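Local coordinates for pre-crRNA processing endonuclease (Streptococcus mutans, PDB 4R0J), which probably cleaves precursor CRISPR RNA as a Cas5 family endonuclease of the type I-C system, helping to produce guide RNAs for antiviral defence, at residues Arg137-Gly142 with Gly148-Ile153. Numbering follows the deposited sequence.
Sequences RDIFLG and GLVDEI. With SO4 (sulfate ion), chain C.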
ATOM      1  N   ARG A 137      10.667  -9.140   5.752  1.00 32.22           N
ATOM      2  CA  ARG A 137      10.407 -10.182   4.763  1.00 34.87           C
ATOM      3  C   ARG A 137      10.719  -9.657   3.371  1.00 30.67           C
ATOM      4  O   ARG A 137      10.845  -8.451   3.166  1.00 32.55           O
ATOM      5  CB  ARG A 137       8.933 -10.611   4.820  1.00 30.36           C
ATOM      6  CG  ARG A 137       8.528 -11.284   6.142  1.00 34.03           C
ATOM      7  CD  ARG A 137       8.817 -12.776   6.126  1.00 33.41           C
ATOM      8  NE  ARG A 137       8.649 -13.387   7.446  1.00 38.59           N
ATOM      9  CZ  ARG A 137       7.474 -13.740   7.958  1.00 41.29           C
ATOM     10  NH1 ARG A 137       6.363 -13.541   7.257  1.00 40.81           N
ATOM     11  NH2 ARG A 137       7.409 -14.283   9.166  1.00 43.45           N
ATOM     12  N   ASP A 138      10.840 -10.559   2.407  1.00 28.56           N
ATOM     13  CA  ASP A 138      10.902 -10.136   1.016  1.00 27.68           C
ATOM     14  C   ASP A 138       9.641  -9.383   0.666  1.00 34.45           C
ATOM     15  O   ASP A 138       8.546  -9.752   1.105  1.00 30.41           O
ATOM     16  CB  ASP A 138      11.065 -11.344   0.100  1.00 29.12           C
ATOM     17  CG  ASP A 138      12.447 -11.941   0.173  1.00 40.68           C
ATOM     18  OD1 ASP A 138      13.397 -11.195   0.491  1.00 44.39           O
ATOM     19  OD2 ASP A 138      12.580 -13.155  -0.084  1.00 44.10           O
ATOM     20  N   ILE A 139       9.810  -8.309  -0.104  1.00 28.79           N
ATOM     21  CA  ILE A 139       8.700  -7.478  -0.528  1.00 26.56           C
ATOM     22  C   ILE A 139       8.375  -7.771  -1.986  1.00 27.18           C
ATOM     23  O   ILE A 139       9.250  -7.720  -2.852  1.00 29.71           O
ATOM     24  CB  ILE A 139       9.051  -5.981  -0.388  1.00 31.14           C
ATOM     25  CG1 ILE A 139       9.434  -5.651   1.063  1.00 33.91           C
ATOM     26  CG2 ILE A 139       7.910  -5.116  -0.898  1.00 31.90           C
ATOM     27  CD1 ILE A 139       8.436  -6.126   2.088  1.00 34.78           C
ATOM     28  N   PHE A 140       7.109  -8.081  -2.254  1.00 26.33           N
ATOM     29  CA  PHE A 140       6.682  -8.405  -3.612  1.00 29.40           C
ATOM     30  C   PHE A 140       5.718  -7.366  -4.162  1.00 27.00           C
ATOM     31  O   PHE A 140       4.920  -6.781  -3.428  1.00 30.31           O
ATOM     32  CB  PHE A 140       6.010  -9.778  -3.647  1.00 29.54           C
ATOM     33  CG  PHE A 140       6.933 -10.907  -3.344  1.00 29.95           C
ATOM     34  CD1 PHE A 140       7.858 -11.327  -4.279  1.00 31.36           C
ATOM     35  CD2 PHE A 140       6.872 -11.560  -2.123  1.00 32.02           C
ATOM     36  CE1 PHE A 140       8.710 -12.384  -4.007  1.00 35.83           C
ATOM     37  CE2 PHE A 140       7.722 -12.618  -1.845  1.00 36.15           C
ATOM     38  CZ  PHE A 140       8.643 -13.027  -2.788  1.00 38.24           C
ATOM     39  N   LEU A 141       5.790  -7.149  -5.467  1.00 29.83           N
ATOM     40  CA  LEU A 141       4.917  -6.184  -6.115  1.00 26.71           C
ATOM     41  C   LEU A 141       3.979  -6.885  -7.088  1.00 31.12           C
ATOM     42  O   LEU A 141       3.815  -6.436  -8.212  1.00 32.61           O
ATOM     43  CB  LEU A 141       5.746  -5.145  -6.860  1.00 28.43           C
ATOM     44  CG  LEU A 141       6.746  -4.379  -6.001  1.00 26.91           C
ATOM     45  CD1 LEU A 141       7.562  -3.418  -6.859  1.00 29.64           C
ATOM     46  CD2 LEU A 141       6.033  -3.643  -4.883  1.00 30.11           C
ATOM     47  N   GLY A 142       3.373  -7.991  -6.659  1.00 30.91           N
ATOM     48  CA  GLY A 142       2.286  -8.580  -7.417  1.00 30.28           C
ATOM     49  C   GLY A 142       2.484  -9.977  -7.971  1.00 30.72           C
ATOM     50  O   GLY A 142       1.504 -10.645  -8.311  1.00 33.04           O
ATOM     51  N   GLY A 148      10.351  -5.975  -4.703  1.00 31.21           N
ATOM     52  CA  GLY A 148      10.400  -4.560  -4.398  1.00 33.21           C
ATOM     53  C   GLY A 148      11.562  -4.265  -3.475  1.00 38.12           C
ATOM     54  O   GLY A 148      12.031  -5.134  -2.744  1.00 37.20           O
ATOM     55  N   LEU A 149      12.044  -3.034  -3.532  1.00 29.47           N
ATOM     56  CA  LEU A 149      13.118  -2.588  -2.668  1.00 31.48           C
ATOM     57  C   LEU A 149      12.563  -1.464  -1.804  1.00 34.80           C
ATOM     58  O   LEU A 149      12.040  -0.476  -2.317  1.00 35.59           O
ATOM     59  CB  LEU A 149      14.283  -2.080  -3.510  1.00 37.49           C
ATOM     60  CG  LEU A 149      15.658  -1.986  -2.857  1.00 52.42           C
ATOM     61  CD1 LEU A 149      16.145  -3.371  -2.465  1.00 53.17           C
ATOM     62  CD2 LEU A 149      16.635  -1.313  -3.814  1.00 55.36           C
ATOM     63  N   VAL A 150      12.670  -1.630  -0.493  1.00 30.08           N
ATOM     64  CA  VAL A 150      12.138  -0.663   0.458  1.00 28.71           C
ATOM     65  C   VAL A 150      13.269   0.049   1.163  1.00 27.60           C
ATOM     66  O   VAL A 150      14.235  -0.585   1.591  1.00 31.04           O
ATOM     67  CB  VAL A 150      11.285  -1.367   1.539  1.00 29.90           C
ATOM     68  CG1 VAL A 150      11.087  -0.460   2.745  1.00 32.10           C
ATOM     69  CG2 VAL A 150       9.955  -1.823   0.968  1.00 34.95           C
ATOM     70  N   ASP A 151      13.169   1.369   1.283  1.00 28.84           N
ATOM     71  CA  ASP A 151      14.057   2.095   2.184  1.00 35.54           C
ATOM     72  C   ASP A 151      13.299   3.204   2.920  1.00 35.52           C
ATOM     73  O   ASP A 151      12.194   3.575   2.521  1.00 33.70           O
ATOM     74  CB  ASP A 151      15.320   2.603   1.468  1.00 41.78           C
ATOM     75  CG  ASP A 151      15.045   3.742   0.500  1.00 50.96           C
ATOM     76  OD1 ASP A 151      14.123   3.621  -0.335  1.00 50.10           O
ATOM     77  OD2 ASP A 151      15.778   4.756   0.563  1.00 59.28           O
ATOM     78  N   GLU A 152      13.857   3.686   4.024  1.00 37.42           N
ATOM     79  CA  GLU A 152      13.164   4.701   4.808  1.00 40.17           C
ATOM     80  C   GLU A 152      13.463   6.089   4.269  1.00 38.70           C
ATOM     81  O   GLU A 152      14.594   6.389   3.887  1.00 46.47           O
ATOM     82  CB  GLU A 152      13.531   4.624   6.298  1.00 47.30           C
ATOM     83  CG  GLU A 152      12.625   5.496   7.184  1.00 55.82           C
ATOM     84  CD  GLU A 152      12.919   5.374   8.677  1.00 66.94           C
ATOM     85  OE1 GLU A 152      14.077   5.625   9.079  1.00 71.47           O
ATOM     86  OE2 GLU A 152      11.986   5.038   9.449  1.00 58.70           O
ATOM     87  N   ILE A 153      12.435   6.927   4.219  1.00 32.07           N
ATOM     88  CA  ILE A 153      12.631   8.336   3.909  1.00 37.15           C
ATOM     89  C   ILE A 153      12.082   9.179   5.050  1.00 43.84           C
ATOM     90  O   ILE A 153      11.290   8.703   5.856  1.00 41.50           O
ATOM     91  CB  ILE A 153      11.935   8.737   2.607  1.00 37.91           C
ATOM     92  CG1 ILE A 153      10.456   8.359   2.659  1.00 36.26           C
ATOM     93  CG2 ILE A 153      12.613   8.077   1.419  1.00 39.06           C
ATOM     94  CD1 ILE A 153       9.642   8.930   1.510  1.00 38.94           C
TER
HETATM   95  S   SO4 C 302       3.514 -14.260   9.523  1.00103.07           S
HETATM   96  O1  SO4 C 302       2.238 -13.691   9.947  1.00 99.73           O
HETATM   97  O2  SO4 C 302       4.573 -13.849  10.443  1.00104.65           O
HETATM   98  O3  SO4 C 302       3.416 -15.717   9.533  1.00108.25           O
HETATM   99  O4  SO4 C 302       3.825 -13.799   8.171  1.00104.82           O
HETATM  100  O   HOH W   1      12.395  -7.188  -0.925  1.00 34.71           O
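Ile-139 and Val-150 touch through one branch each. CG1 of Ile-139 lies 3.9 Å from CG2 of Val-150, and the two side chains cross at about a right angle. Both touching branches sit beside their own backbone N, anti to the carbonyl carbon; for Ile-139 chi1 is -58°. Leu-141 meets Gly-148 of the strand that carries Val-150. Its CD1 methyl lies 3.9 Å from Gly-148 CA, and its CG is almost as near. Gly-148 has no side chain, and its bare CA lets the Leu-141 side chain come up against the backbone. The short, weakly bonded strand 139-140 and strand 147-152 form a beta hairpin, with 139-140 the outermost strand at one edge of the eight-stranded antiparallel sheet of this Cas5 family protein. Helix 41-51 packs against this hairpin: Ile-139 and Leu-141 touch its Ile-47, and Val-150 touches its Ile-51. Leu-141 and Val-150 also touch Ile-15 of strand 11-17. One direct backbone bond joins the hairpin strands here: Gly-148 N donates to Ile-139 O at 2.8 Å. A water replaces the return bond. It accepts from Ile-139 N at 2.9 Å and donates to Gly-148 O at 2.8 Å. At the far end of 137-142, Arg-137 holds a sulfate, probably from the crystallisation liquor, at the edge of its guanidinium. NH1 donates to O4 of the sulfate at 2.7 Å, and NH2 donates to its O2 at 3.1 Å.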